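Local coordinates for dicer Related Helicase (PDB 6M6Q), which probably hydrolyses ATP as an RNA helicase of the RIG-I-like receptor family, represented here by its all-helical N-terminal domain, at residues N206-S211 with H286-Y291; F218-K223 with T265-L270. All coordinates share one frame; numbering follows the deposited sequence.

How the contacts relate
Both contacts draw on helix 210-221 and show how one helix takes on different chemistry at its approach and near its far end. Contact 1 sets the turn that leads into the helix, up to its N-cap, against the start of helix 288-295; it lies about 21 Å from the centre of the chain, is partly buried, and sets an arginine's aliphatic stem against a glutamate beside a buried cysteine. Contact 2, about 9 Å from that centre, is buried and joins the last turn of the helix to helix 262-271 through methyl and methylene groups. Their centres are about 17 Å apart and their nearest atoms about 7 Å, so they do not touch, although helices 262-271 and 288-295 are successive in the chain.

Contact 1: N206-S211 with H286-Y291; sequences NPRCVS and HEEWYY
R208 and E288 carry the greater part of this junction between two helix starts: an Asx turn at N206 leads toward helix 210-221, with C209 as N-cap, and E287 is the N-cap of helix 288-295. Within this all-helical N-terminal domain the aliphatic part of R208 lies against the CG and carboxylate of E288, and the charged groups do not pair. The two side chains cross at about a right angle, with R208 CD 3.8 Å from E288 CG and R208 CB 3.7 Å from E288 OE1. With its CG beside the backbone N (chi1 -58°), the arginine runs extended past the glutamate and carries its guanidinium beyond the carboxylate. R208 NE therefore stays 5.0 Å from E288 OE2, too far for a salt bridge, though the opposite charges are likely to attract weakly. Because an alanine at E288 lacks CG and the carboxylate, R208 CB and CD would probably lose their cover and the guanidinium its nearby opposite charge.

Beside this pair the buried C209 directs its sulfur at the backbone of the second helix, SG lying 4.0 Å from E288 O and 4.3 Å from W289 CA. The indole of W289 leads away from the 206-211 segment, meeting F275 edge-to-face and touching T166 of helix 162-171. Farther back, the C209 carbonyl accepts from T213 OG1 within the first turn of helix 210-221. In the turn before that helix, R208 N donates to N206 OD1 over 3.2 Å, from above the carbonyl plane, 47° out of it.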
loop_
_atom_site.group_PDB
_atom_site.type_symbol
_atom_site.label_atom_id
_atom_site.label_comp_id
_atom_site.label_asym_id
_atom_site.label_seq_id
_atom_site.Cartn_x
_atom_site.Cartn_y
_atom_site.Cartn_z
ATOM N N ASN B 206 -21.244 22.434 -3.875
ATOM C CA ASN B 206 -21.994 22.032 -2.646
ATOM C C ASN B 206 -22.412 23.294 -1.872
ATOM O O ASN B 206 -21.558 24.077 -1.443
ATOM C CB ASN B 206 -21.141 21.082 -1.787
ATOM C CG ASN B 206 -21.931 20.282 -0.765
ATOM O OD1 ASN B 206 -23.049 20.636 -0.405
ATOM N ND2 ASN B 206 -21.346 19.198 -0.279
ATOM N N PRO B 207 -23.730 23.547 -1.671
ATOM C CA PRO B 207 -24.183 24.719 -0.917
ATOM C C PRO B 207 -23.860 24.630 0.586
ATOM O O PRO B 207 -23.814 25.659 1.244
ATOM C CB PRO B 207 -25.715 24.754 -1.116
ATOM C CG PRO B 207 -26.013 23.709 -2.194
ATOM C CD PRO B 207 -24.852 22.740 -2.166
ATOM N N ARG B 208 -23.640 23.413 1.082
ATOM C CA ARG B 208 -23.342 23.128 2.501
ATOM C C ARG B 208 -21.893 23.528 2.824
ATOM O O ARG B 208 -21.672 24.038 3.931
ATOM C CB ARG B 208 -23.597 21.650 2.783
ATOM C CG ARG B 208 -25.019 21.197 2.478
ATOM C CD ARG B 208 -25.263 19.817 3.055
ATOM N NE ARG B 208 -26.404 19.094 2.506
ATOM C CZ ARG B 208 -26.361 18.284 1.444
ATOM N NH1 ARG B 208 -27.450 17.632 1.065
ATOM N NH2 ARG B 208 -25.243 18.150 0.749
ATOM N N CYS B 209 -20.952 23.307 1.902
ATOM C CA CYS B 209 -19.488 23.363 2.165
ATOM C C CYS B 209 -18.857 24.625 1.557
ATOM O O CYS B 209 -17.781 24.501 0.932
ATOM C CB CYS B 209 -18.789 22.133 1.599
ATOM S SG CYS B 209 -19.456 20.563 2.206
ATOM N N VAL B 210 -19.436 25.801 1.791
ATOM C CA VAL B 210 -18.974 27.077 1.160
ATOM C C VAL B 210 -17.753 27.595 1.930
ATOM O O VAL B 210 -16.768 27.966 1.268
ATOM C CB VAL B 210 -20.099 28.130 1.085
ATOM C CG1 VAL B 210 -19.566 29.510 0.718
ATOM C CG2 VAL B 210 -21.193 27.712 0.115
ATOM N N SER B 211 -17.814 27.589 3.269
ATOM C CA SER B 211 -16.724 28.042 4.183
ATOM C C SER B 211 -15.501 27.135 4.024
ATOM O O SER B 211 -14.377 27.649 4.077
ATOM C CB SER B 211 -17.184 28.070 5.632
ATOM O OG SER B 211 -18.402 28.785 5.768
ATOM N N HIS B 286 -22.036 19.208 12.300
ATOM C CA HIS B 286 -20.574 19.342 12.582
ATOM C C HIS B 286 -19.734 18.410 11.679
ATOM O O HIS B 286 -18.514 18.648 11.561
ATOM C CB HIS B 286 -20.293 19.082 14.068
ATOM C CG HIS B 286 -20.877 17.804 14.574
ATOM N ND1 HIS B 286 -22.239 17.629 14.736
ATOM C CD2 HIS B 286 -20.295 16.633 14.914
ATOM C CE1 HIS B 286 -22.469 16.404 15.155
ATOM N NE2 HIS B 286 -21.290 15.778 15.282
ATOM N N GLU B 287 -20.347 17.378 11.089
ATOM C CA GLU B 287 -19.661 16.419 10.182
ATOM C C GLU B 287 -20.143 16.619 8.733
ATOM O O GLU B 287 -19.881 15.730 7.909
ATOM C CB GLU B 287 -19.907 14.983 10.643
ATOM C CG GLU B 287 -19.402 14.689 12.043
ATOM C CD GLU B 287 -19.639 13.263 12.522
ATOM O OE1 GLU B 287 -20.737 12.722 12.259
ATOM O OE2 GLU B 287 -18.721 12.694 13.167
ATOM N N GLU B 288 -20.738 17.781 8.423
ATOM C CA GLU B 288 -21.253 18.150 7.072
ATOM C C GLU B 288 -20.099 18.143 6.072
ATOM O O GLU B 288 -20.336 17.731 4.911
ATOM C CB GLU B 288 -21.894 19.539 7.099
ATOM C CG GLU B 288 -23.129 19.666 6.232
ATOM C CD GLU B 288 -24.084 20.776 6.652
ATOM O OE1 GLU B 288 -23.733 21.970 6.475
ATOM O OE2 GLU B 288 -25.172 20.449 7.164
ATOM N N TRP B 289 -18.904 18.591 6.505
ATOM C CA TRP B 289 -17.692 18.661 5.650
ATOM C C TRP B 289 -17.262 17.251 5.234
ATOM O O TRP B 289 -16.890 17.075 4.042
ATOM C CB TRP B 289 -16.558 19.436 6.328
ATOM C CG TRP B 289 -15.945 18.797 7.535
ATOM C CD1 TRP B 289 -16.167 19.144 8.833
ATOM C CD2 TRP B 289 -14.886 17.821 7.561
ATOM N NE1 TRP B 289 -15.349 18.430 9.668
ATOM C CE2 TRP B 289 -14.563 17.601 8.917
ATOM C CE3 TRP B 289 -14.190 17.100 6.582
ATOM C CZ2 TRP B 289 -13.588 16.686 9.311
ATOM C CZ3 TRP B 289 -13.226 16.199 6.974
ATOM C CH2 TRP B 289 -12.937 15.991 8.320
ATOM N N TYR B 290 -17.334 16.285 6.160
ATOM C CA TYR B 290 -16.920 14.877 5.936
ATOM C C TYR B 290 -17.874 14.225 4.932
ATOM O O TYR B 290 -17.389 13.618 3.967
ATOM C CB TYR B 290 -16.834 14.104 7.257
ATOM C CG TYR B 290 -16.635 12.619 7.078
ATOM C CD1 TYR B 290 -17.684 11.726 7.258
ATOM C CD2 TYR B 290 -15.452 12.124 6.566
ATOM C CE1 TYR B 290 -17.528 10.370 7.027
ATOM C CE2 TYR B 290 -15.277 10.770 6.332
ATOM C CZ TYR B 290 -16.318 9.888 6.568
ATOM O OH TYR B 290 -16.155 8.552 6.335
ATOM N N TYR B 291 -19.187 14.365 5.135
ATOM C CA TYR B 291 -20.221 13.784 4.240
ATOM C C TYR B 291 -20.201 14.545 2.907
ATOM O O TYR B 291 -20.491 13.931 1.881
ATOM C CB TYR B 291 -21.592 13.754 4.936
ATOM C CG TYR B 291 -21.640 12.860 6.152
ATOM C CD1 TYR B 291 -21.212 11.543 6.082
ATOM C CD2 TYR B 291 -22.071 13.330 7.386
ATOM C CE1 TYR B 291 -21.204 10.719 7.199
ATOM C CE2 TYR B 291 -22.067 12.520 8.515
ATOM C CZ TYR B 291 -21.629 11.209 8.420
ATOM O OH TYR B 291 -21.629 10.389 9.515
#

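Contact 2: F218-K223 with T265-L270; sequences FEVFNK and TLTMFL
The carbonyl oxygen of F218 accepts from both N222 N and K223 N, the second bond spanning five residues, in the same helical turn from which V220 meets T267 across the contact. One residue on from F218, E219 O is hydrogen-bonded to H226 ND1, and the methyl CG2 of T267 merely lies near it. That methyl stands anti to the threonine's own backbone N, while OG1 turns back to bond with H263 O one turn earlier in the same helix. T267 thus spends its hydroxyl at home and offers carbon to its neighbour. Its CG2 also lies 3.9 Å from V220 CG2, the two side chains passing each other at a slant, and V220 CG2 reaches M268 CG at 3.8 Å.

This is helix-to-helix packing, the end of helix 210-221 against helix 262-271, with V220 CA and T267 CA 5.8 Å apart. The valine's branches divide the work: at chi1 161°, CG1 lies over the centre of the F221 ring, 3.7 Å above its plane, and CG2 is directed at helix 262-271. K223 NZ forms a salt bridge with E147 OE1.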
loop_
_atom_site.group_PDB
_atom_site.type_symbol
_atom_site.label_atom_id
_atom_site.label_comp_id
_atom_site.label_asym_id
_atom_site.label_seq_id
_atom_site.Cartn_x
_atom_site.Cartn_y
_atom_site.Cartn_z
ATOM N N PHE B 218 -7.442 28.401 -0.506
ATOM C CA PHE B 218 -6.344 29.260 -0.007
ATOM C C PHE B 218 -5.114 28.402 0.328
ATOM O O PHE B 218 -3.988 28.794 -0.080
ATOM C CB PHE B 218 -6.789 30.085 1.198
ATOM C CG PHE B 218 -5.656 30.837 1.836
ATOM C CD1 PHE B 218 -5.113 31.957 1.218
ATOM C CD2 PHE B 218 -5.046 30.348 2.978
ATOM C CE1 PHE B 218 -4.001 32.590 1.750
ATOM C CE2 PHE B 218 -3.956 31.002 3.530
ATOM C CZ PHE B 218 -3.437 32.123 2.913
ATOM N N GLU B 219 -5.310 27.312 1.091
ATOM C CA GLU B 219 -4.210 26.450 1.609
ATOM C C GLU B 219 -3.596 25.671 0.446
ATOM O O GLU B 219 -2.388 25.382 0.528
ATOM C CB GLU B 219 -4.686 25.488 2.704
ATOM C CG GLU B 219 -5.306 26.166 3.912
ATOM C CD GLU B 219 -4.353 26.916 4.829
ATOM O OE1 GLU B 219 -3.522 27.692 4.321
ATOM O OE2 GLU B 219 -4.490 26.768 6.066
ATOM N N VAL B 220 -4.354 25.434 -0.637
ATOM C CA VAL B 220 -3.831 24.730 -1.844
ATOM C C VAL B 220 -3.114 25.706 -2.806
ATOM O O VAL B 220 -2.043 25.333 -3.272
ATOM C CB VAL B 220 -4.920 23.917 -2.541
ATOM C CG1 VAL B 220 -4.535 23.601 -3.975
ATOM C CG2 VAL B 220 -5.222 22.632 -1.765
ATOM N N PHE B 221 -3.647 26.905 -3.077
ATOM C CA PHE B 221 -3.109 27.797 -4.145
ATOM C C PHE B 221 -2.339 28.998 -3.565
ATOM O O PHE B 221 -1.425 29.462 -4.227
ATOM C CB PHE B 221 -4.221 28.276 -5.077
ATOM C CG PHE B 221 -4.915 27.182 -5.838
ATOM C CD1 PHE B 221 -4.336 26.605 -6.957
ATOM C CD2 PHE B 221 -6.158 26.716 -5.425
ATOM C CE1 PHE B 221 -4.980 25.578 -7.633
ATOM C CE2 PHE B 221 -6.806 25.695 -6.112
ATOM C CZ PHE B 221 -6.214 25.124 -7.207
ATOM N N ASN B 222 -2.755 29.564 -2.436
ATOM C CA ASN B 222 -2.273 30.914 -2.038
ATOM C C ASN B 222 -1.333 30.835 -0.833
ATOM O O ASN B 222 -0.631 31.833 -0.597
ATOM C CB ASN B 222 -3.440 31.884 -1.857
ATOM C CG ASN B 222 -4.124 32.177 -3.175
ATOM O OD1 ASN B 222 -5.350 32.155 -3.267
ATOM N ND2 ASN B 222 -3.330 32.365 -4.218
ATOM N N LYS B 223 -1.277 29.710 -0.114
ATOM C CA LYS B 223 -0.264 29.523 0.968
ATOM C C LYS B 223 1.086 29.181 0.336
ATOM O O LYS B 223 1.182 28.137 -0.317
ATOM C CB LYS B 223 -0.685 28.462 1.980
ATOM C CG LYS B 223 0.120 28.466 3.266
ATOM C CD LYS B 223 -0.468 29.394 4.325
ATOM C CE LYS B 223 0.495 29.687 5.458
ATOM N NZ LYS B 223 0.255 28.796 6.618
ATOM N N THR B 265 -3.507 17.330 -4.110
ATOM C CA THR B 265 -4.498 16.380 -3.534
ATOM C C THR B 265 -4.208 16.220 -2.032
ATOM O O THR B 265 -5.151 16.334 -1.230
ATOM C CB THR B 265 -4.481 15.017 -4.242
ATOM O OG1 THR B 265 -4.667 15.184 -5.649
ATOM C CG2 THR B 265 -5.555 14.083 -3.720
ATOM N N LEU B 266 -2.944 16.014 -1.665
ATOM C CA LEU B 266 -2.536 15.800 -0.254
ATOM C C LEU B 266 -2.760 17.089 0.547
ATOM O O LEU B 266 -3.205 16.984 1.731
ATOM C CB LEU B 266 -1.071 15.350 -0.206
ATOM C CG LEU B 266 -0.788 13.999 -0.862
ATOM C CD1 LEU B 266 0.623 13.545 -0.564
ATOM C CD2 LEU B 266 -1.793 12.945 -0.425
ATOM N N THR B 267 -2.534 18.249 -0.078
ATOM C CA THR B 267 -2.630 19.569 0.582
ATOM C C THR B 267 -4.089 19.855 0.930
ATOM O O THR B 267 -4.304 20.518 1.945
ATOM C CB THR B 267 -1.976 20.655 -0.271
ATOM O OG1 THR B 267 -0.611 20.270 -0.429
ATOM C CG2 THR B 267 -2.032 22.029 0.351
ATOM N N MET B 268 -5.043 19.269 0.200
ATOM C CA MET B 268 -6.501 19.373 0.519
ATOM C C MET B 268 -6.801 18.652 1.840
ATOM O O MET B 268 -7.472 19.250 2.692
ATOM C CB MET B 268 -7.384 18.774 -0.574
ATOM C CG MET B 268 -7.529 19.644 -1.771
ATOM S SD MET B 268 -8.619 18.873 -2.965
ATOM C CE MET B 268 -10.195 19.549 -2.471
ATOM N N PHE B 269 -6.341 17.414 2.007
ATOM C CA PHE B 269 -6.533 16.613 3.246
ATOM C C PHE B 269 -5.769 17.262 4.405
ATOM O O PHE B 269 -6.281 17.231 5.517
ATOM C CB PHE B 269 -6.109 15.162 3.022
ATOM C CG PHE B 269 -7.105 14.373 2.219
ATOM C CD1 PHE B 269 -7.060 14.384 0.834
ATOM C CD2 PHE B 269 -8.132 13.680 2.845
ATOM C CE1 PHE B 269 -7.995 13.686 0.088
ATOM C CE2 PHE B 269 -9.076 12.996 2.099
ATOM C CZ PHE B 269 -9.001 12.991 0.722
ATOM N N LEU B 270 -4.618 17.879 4.118
ATOM C CA LEU B 270 -3.806 18.636 5.105
ATOM C C LEU B 270 -4.634 19.806 5.624
ATOM O O LEU B 270 -4.680 19.986 6.829
ATOM C CB LEU B 270 -2.507 19.118 4.444
ATOM C CG LEU B 270 -1.429 19.687 5.368
ATOM C CD1 LEU B 270 -0.729 18.586 6.119
ATOM C CD2 LEU B 270 -0.396 20.485 4.595
#